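Local atomic coordinates of formylmethanofuran--tetrahydromethanopterin formyltransferase (Methanosarcina barkeri, PDB entry 1M5S), a protein that catalyses the reversible transfer of a formyl group from formylmethanofuran to tetrahydromethanopterin, an early step in making methane from carbon dioxide. Residues K122-G127 with Y140-M145; F167-S172 with A239-V244. One frame throughout, in Å; residues are numbered along the deposited sequence.

In the fold
Contact 1 and contact 2 lie on opposite sides of the chain's centre. Their own centres are 52 Å apart, and the nearest atoms are about 39 Å apart, so they do not touch. They follow one another along the chain. Strand 137-144 of contact 1 runs next to strand 147-170 in the sheet, and the far end of that long strand enters contact 2. Contact 1 belongs to the family's N-terminal range, contact 2 to the proximal lobe. Both reach the second subunit of the homotetramer: Met145 packs on Phe167 of that subunit, and Phe167 on Met145 of it. Two regions that are far apart within one chain therefore meet across a subunit interface.

Contact 1 of 2, residues K122-G127 with Y140-M145; sequences KFFADG and YKVPIM
The aliphatic part of the Lys122 side chain crosses the Tyr140 ring at a slant. Its CD lies 3.5 Å from Tyr140 CD1 and nearly as close to CE1. CG of Lys122 stands between the backbone N and the carbonyl carbon (chi1 82°), and the chain then runs extended past the tyrosine before bending at its last torsion. That bend takes NZ away from Tyr140 to a salt bridge with Glu129.

Val142 splits its two methyls between neighbours. CG2 sits 3.6 Å from Lys122 CA. CG1 is anti to the backbone N (chi1 -178°) and touches Ala125 CB at 3.7 Å. Ala125 CB also rests on Pro143 CD, 4.0 Å away. Beyond it, the edge of the Phe124 ring meets Ile144 CG2, which lies in the ring plane 4.0 Å from CE2.

No direct hydrogen bond joins the segments. A water lies 2.8 Å from Pro143 O and a longer 3.3 Å from Ala125 O, and so bridges them.

The 3-10 turn 123-125 follows helix 117-122 in the chain and packs against strand 137-144. That strand pairs with strands 130-134 and 147-170, while Asp126 binds Lys207 of the second subunit.

Contact 2 of 2, residues F167-S172 with A239-V244; sequences FIFGDS and ADVNAV
A classic beta bulge marks this end of the antiparallel pairing between strands 147-170 and 243-251: Asn242 and Ala243 both face Gly170. Gly170 N donates to Ala243 O at 2.9 Å in a nearly straight bond (169°). Gly170 O accepts Asn242 N at 3.0 Å, in the carbonyl plane. The Asn242 side chain adds a third bond, from ND2 to Asp171 O at 3.0 Å. This one is more bent, with the donor tilted from the carbonyl plane.

Phe169 and Val244 form the next, non-hydrogen-bonded pair, and their side chains lie side by side. Val244 CG2 sits over one face of the Phe169 ring in a CH-pi contact, 4.2 Å from the centroid. The other methyl, CG1, is anti to the backbone N (chi1 -174°) and meets Phe167 CD2 at 3.9 Å. Val241 CG2 packs on Phe169 CB, also at 3.9 Å, while CG1 comes obliquely to the ring. A serine in place of Val241 would probably open a gap beside Phe169 and leave its ring less firmly held.

Asp171 OD1 bonds to Thr175 OG1, and Ser172 is the N-cap of helix 173-187. The two main-chain bonds to Gly170 fix the register of the bulge. The Asn242 amide ties the turn to Asp171 O just beyond the strand, and the Val241 and Val244 methyls bury the Phe169 side of the sheet.

Contact 1 of 2, residues K122-G127 with Y140-M145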
loop_
_atom_site.group_PDB
_atom_site.type_symbol
_atom_site.label_atom_id
_atom_site.label_comp_id
_atom_site.label_asym_id
_atom_site.label_seq_id
_atom_site.Cartn_x
_atom_site.Cartn_y
_atom_site.Cartn_z
ATOM N N LYS A 122 -22.225 -10.241 -21.635
ATOM C CA LYS A 122 -21.931 -11.561 -22.196
ATOM C C LYS A 122 -21.725 -11.512 -23.707
ATOM O O LYS A 122 -20.913 -12.264 -24.243
ATOM C CB LYS A 122 -23.040 -12.569 -21.849
ATOM C CG LYS A 122 -24.271 -12.509 -22.754
ATOM C CD LYS A 122 -25.233 -13.646 -22.470
ATOM C CE LYS A 122 -26.476 -13.555 -23.337
ATOM N NZ LYS A 122 -26.168 -13.454 -24.791
ATOM N N PHE A 123 -22.293 -10.490 -24.341
ATOM C CA PHE A 123 -22.233 -10.339 -25.808
ATOM C C PHE A 123 -20.796 -10.119 -26.291
ATOM O O PHE A 123 -20.489 -10.278 -27.481
ATOM C CB PHE A 123 -23.105 -9.171 -26.245
ATOM C CG PHE A 123 -24.575 -9.552 -26.209
ATOM C CD1 PHE A 123 -25.289 -9.433 -25.015
ATOM C CD2 PHE A 123 -25.197 -10.036 -27.362
ATOM C CE1 PHE A 123 -26.632 -9.812 -24.968
ATOM C CE2 PHE A 123 -26.541 -10.420 -27.316
ATOM C CZ PHE A 123 -27.258 -10.309 -26.118
ATOM N N PHE A 124 -19.926 -9.728 -25.360
ATOM C CA PHE A 124 -18.520 -9.524 -25.668
ATOM C C PHE A 124 -17.848 -10.822 -26.140
ATOM O O PHE A 124 -16.917 -10.783 -26.937
ATOM C CB PHE A 124 -17.787 -8.951 -24.449
ATOM C CG PHE A 124 -16.354 -8.583 -24.720
ATOM C CD1 PHE A 124 -16.043 -7.542 -25.586
ATOM C CD2 PHE A 124 -15.314 -9.288 -24.123
ATOM C CE1 PHE A 124 -14.710 -7.201 -25.850
ATOM C CE2 PHE A 124 -13.981 -8.956 -24.381
ATOM C CZ PHE A 124 -13.678 -7.914 -25.243
ATOM N N ALA A 125 -18.373 -11.961 -25.700
ATOM C CA ALA A 125 -17.782 -13.257 -26.019
ATOM C C ALA A 125 -18.097 -13.715 -27.443
ATOM O O ALA A 125 -17.528 -14.705 -27.919
ATOM C CB ALA A 125 -18.243 -14.304 -25.012
ATOM N N ASP A 126 -19.079 -13.068 -28.071
ATOM C CA ASP A 126 -19.309 -13.201 -29.511
ATOM C C ASP A 126 -19.714 -14.623 -29.933
ATOM O O ASP A 126 -19.264 -15.137 -30.955
ATOM C CB ASP A 126 -18.047 -12.751 -30.259
ATOM C CG ASP A 126 -18.270 -12.572 -31.750
ATOM O OD1 ASP A 126 -19.425 -12.358 -32.186
ATOM O OD2 ASP A 126 -17.268 -12.631 -32.484
ATOM N N GLY A 127 -20.596 -15.238 -29.152
ATOM C CA GLY A 127 -21.010 -16.598 -29.427
ATOM C C GLY A 127 -20.444 -17.610 -28.447
ATOM O O GLY A 127 -20.989 -18.708 -28.311
ATOM N N TYR A 140 -23.048 -15.424 -15.974
ATOM C CA TYR A 140 -22.627 -15.577 -17.371
ATOM C C TYR A 140 -21.110 -15.688 -17.438
ATOM O O TYR A 140 -20.387 -14.942 -16.761
ATOM C CB TYR A 140 -23.076 -14.376 -18.202
ATOM C CG TYR A 140 -24.578 -14.379 -18.434
ATOM C CD1 TYR A 140 -25.133 -15.241 -19.385
ATOM C CD2 TYR A 140 -25.392 -13.525 -17.690
ATOM C CE1 TYR A 140 -26.518 -15.265 -19.576
ATOM C CE2 TYR A 140 -26.778 -13.553 -17.875
ATOM C CZ TYR A 140 -27.341 -14.426 -18.815
ATOM O OH TYR A 140 -28.688 -14.461 -18.985
ATOM N N LYS A 141 -20.646 -16.694 -18.176
ATOM C CA LYS A 141 -19.223 -16.889 -18.448
ATOM C C LYS A 141 -18.866 -16.217 -19.768
ATOM O O LYS A 141 -19.430 -16.547 -20.810
ATOM C CB LYS A 141 -18.909 -18.385 -18.542
ATOM C CG LYS A 141 -18.308 -18.990 -17.301
ATOM C CD LYS A 141 -17.586 -20.289 -17.641
ATOM C CE LYS A 141 -18.072 -21.435 -16.772
ATOM N NZ LYS A 141 -17.524 -22.734 -17.253
ATOM N N VAL A 142 -17.876 -15.331 -19.728
ATOM C CA VAL A 142 -17.384 -14.651 -20.917
ATOM C C VAL A 142 -15.896 -14.991 -21.096
ATOM O O VAL A 142 -15.036 -14.448 -20.396
ATOM C CB VAL A 142 -17.570 -13.104 -20.793
ATOM C CG1 VAL A 142 -17.088 -12.404 -22.056
ATOM C CG2 VAL A 142 -19.026 -12.775 -20.511
ATOM N N PRO A 143 -15.583 -15.951 -21.991
ATOM C CA PRO A 143 -14.187 -16.290 -22.282
ATOM C C PRO A 143 -13.352 -15.096 -22.743
ATOM O O PRO A 143 -13.717 -14.384 -23.678
ATOM C CB PRO A 143 -14.305 -17.358 -23.366
ATOM C CG PRO A 143 -15.590 -18.038 -23.051
ATOM C CD PRO A 143 -16.507 -16.920 -22.610
ATOM N N ILE A 144 -12.278 -14.832 -22.007
ATOM C CA ILE A 144 -11.323 -13.786 -22.360
ATOM C C ILE A 144 -9.890 -14.315 -22.191
ATOM O O ILE A 144 -9.696 -15.474 -21.817
ATOM C CB ILE A 144 -11.543 -12.503 -21.496
ATOM C CG1 ILE A 144 -11.523 -12.846 -20.000
ATOM C CG2 ILE A 144 -12.874 -11.836 -21.875
ATOM C CD1 ILE A 144 -11.554 -11.633 -19.093
ATOM N N MET A 145 -8.897 -13.494 -22.532
ATOM C CA MET A 145 -7.501 -13.937 -22.578
ATOM C C MET A 145 -6.994 -14.591 -21.300
ATOM O O MET A 145 -6.170 -15.496 -21.355
ATOM C CB MET A 145 -6.584 -12.771 -22.915
ATOM C CG MET A 145 -6.690 -12.292 -24.329
ATOM S SD MET A 145 -5.274 -11.278 -24.712
ATOM C CE MET A 145 -5.415 -9.970 -23.518
HETATM O O HOH W 1 -14.988 -15.346 -25.994
#

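Contact 2 of 2, residues F167-S172 with A239-V244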
loop_
_atom_site.group_PDB
_atom_site.type_symbol
_atom_site.label_atom_id
_atom_site.label_comp_id
_atom_site.label_asym_id
_atom_site.label_seq_id
_atom_site.Cartn_x
_atom_site.Cartn_y
_atom_site.Cartn_z
ATOM N N PHE A 167 -17.957 18.631 8.565
ATOM C CA PHE A 167 -16.758 19.442 8.362
ATOM C C PHE A 167 -15.790 19.224 9.527
ATOM O O PHE A 167 -16.214 18.992 10.659
ATOM C CB PHE A 167 -17.130 20.928 8.297
ATOM C CG PHE A 167 -17.749 21.358 6.991
ATOM C CD1 PHE A 167 -18.627 20.535 6.306
ATOM C CD2 PHE A 167 -17.468 22.614 6.463
ATOM C CE1 PHE A 167 -19.214 20.955 5.114
ATOM C CE2 PHE A 167 -18.049 23.039 5.274
ATOM C CZ PHE A 167 -18.924 22.207 4.601
ATOM N N ILE A 168 -14.494 19.281 9.237
ATOM C CA ILE A 168 -13.454 19.155 10.257
ATOM C C ILE A 168 -12.578 20.392 10.199
ATOM O O ILE A 168 -11.906 20.640 9.190
ATOM C CB ILE A 168 -12.537 17.919 10.027
ATOM C CG1 ILE A 168 -13.359 16.636 9.948
ATOM C CG2 ILE A 168 -11.525 17.784 11.170
ATOM C CD1 ILE A 168 -12.566 15.468 9.394
ATOM N N PHE A 169 -12.623 21.183 11.269
ATOM C CA PHE A 169 -11.789 22.378 11.411
ATOM C C PHE A 169 -10.518 21.997 12.177
ATOM O O PHE A 169 -10.595 21.420 13.261
ATOM C CB PHE A 169 -12.538 23.461 12.203
ATOM C CG PHE A 169 -13.741 24.023 11.499
ATOM C CD1 PHE A 169 -14.812 23.203 11.149
ATOM C CD2 PHE A 169 -13.827 25.384 11.232
ATOM C CE1 PHE A 169 -15.949 23.729 10.549
ATOM C CE2 PHE A 169 -14.960 25.922 10.633
ATOM C CZ PHE A 169 -16.022 25.093 10.292
ATOM N N GLY A 170 -9.355 22.326 11.628
ATOM C CA GLY A 170 -8.122 21.998 12.317
ATOM C C GLY A 170 -7.209 23.196 12.484
ATOM O O GLY A 170 -7.286 24.151 11.705
ATOM N N ASP A 171 -6.298 23.123 13.452
ATOM C CA ASP A 171 -5.323 24.196 13.643
ATOM C C ASP A 171 -4.329 24.307 12.486
ATOM O O ASP A 171 -3.823 25.388 12.189
ATOM C CB ASP A 171 -4.578 24.032 14.977
ATOM C CG ASP A 171 -3.846 22.702 15.107
ATOM O OD1 ASP A 171 -3.927 21.838 14.213
ATOM O OD2 ASP A 171 -3.154 22.533 16.127
ATOM N N SER A 172 -4.135 23.195 11.784
ATOM C CA SER A 172 -3.221 23.129 10.652
ATOM C C SER A 172 -3.854 22.264 9.566
ATOM O O SER A 172 -4.772 21.489 9.840
ATOM C CB SER A 172 -1.877 22.521 11.090
ATOM O OG SER A 172 -2.004 21.136 11.389
ATOM N N ALA A 239 -9.851 32.286 14.252
ATOM C CA ALA A 239 -8.467 32.709 14.068
ATOM C C ALA A 239 -7.493 31.544 14.260
ATOM O O ALA A 239 -6.437 31.495 13.620
ATOM C CB ALA A 239 -8.133 33.843 15.031
ATOM N N ASP A 240 -7.869 30.586 15.105
ATOM C CA ASP A 240 -6.989 29.461 15.412
ATOM C C ASP A 240 -7.187 28.246 14.502
ATOM O O ASP A 240 -6.543 27.215 14.700
ATOM C CB ASP A 240 -7.123 29.052 16.888
ATOM C CG ASP A 240 -8.511 28.525 17.242
ATOM O OD1 ASP A 240 -9.486 28.792 16.507
ATOM O OD2 ASP A 240 -8.633 27.864 18.294
ATOM N N VAL A 241 -8.028 28.398 13.479
ATOM C CA VAL A 241 -8.202 27.376 12.445
ATOM C C VAL A 241 -7.514 27.790 11.144
ATOM O O VAL A 241 -7.730 28.899 10.650
ATOM C CB VAL A 241 -9.694 27.121 12.155
ATOM C CG1 VAL A 241 -9.857 26.299 10.883
ATOM C CG2 VAL A 241 -10.336 26.415 13.330
ATOM N N ASN A 242 -6.721 26.884 10.569
ATOM C CA ASN A 242 -6.043 27.165 9.305
ATOM C C ASN A 242 -6.462 26.279 8.143
ATOM O O ASN A 242 -6.028 26.502 7.014
ATOM C CB ASN A 242 -4.530 27.079 9.480
ATOM C CG ASN A 242 -3.960 28.310 10.120
ATOM O OD1 ASN A 242 -3.633 29.276 9.437
ATOM N ND2 ASN A 242 -3.913 28.320 11.446
ATOM N N ALA A 243 -7.340 25.313 8.401
ATOM C CA ALA A 243 -7.781 24.403 7.352
ATOM C C ALA A 243 -9.080 23.699 7.709
ATOM O O ALA A 243 -9.334 23.382 8.875
ATOM C CB ALA A 243 -6.687 23.372 7.056
ATOM N N VAL A 244 -9.913 23.482 6.696
ATOM C CA VAL A 244 -11.137 22.717 6.852
ATOM C C VAL A 244 -11.184 21.651 5.766
ATOM O O VAL A 244 -10.824 21.907 4.614
ATOM C CB VAL A 244 -12.393 23.611 6.709
ATOM C CG1 VAL A 244 -13.649 22.803 7.016
ATOM C CG2 VAL A 244 -12.293 24.819 7.630
#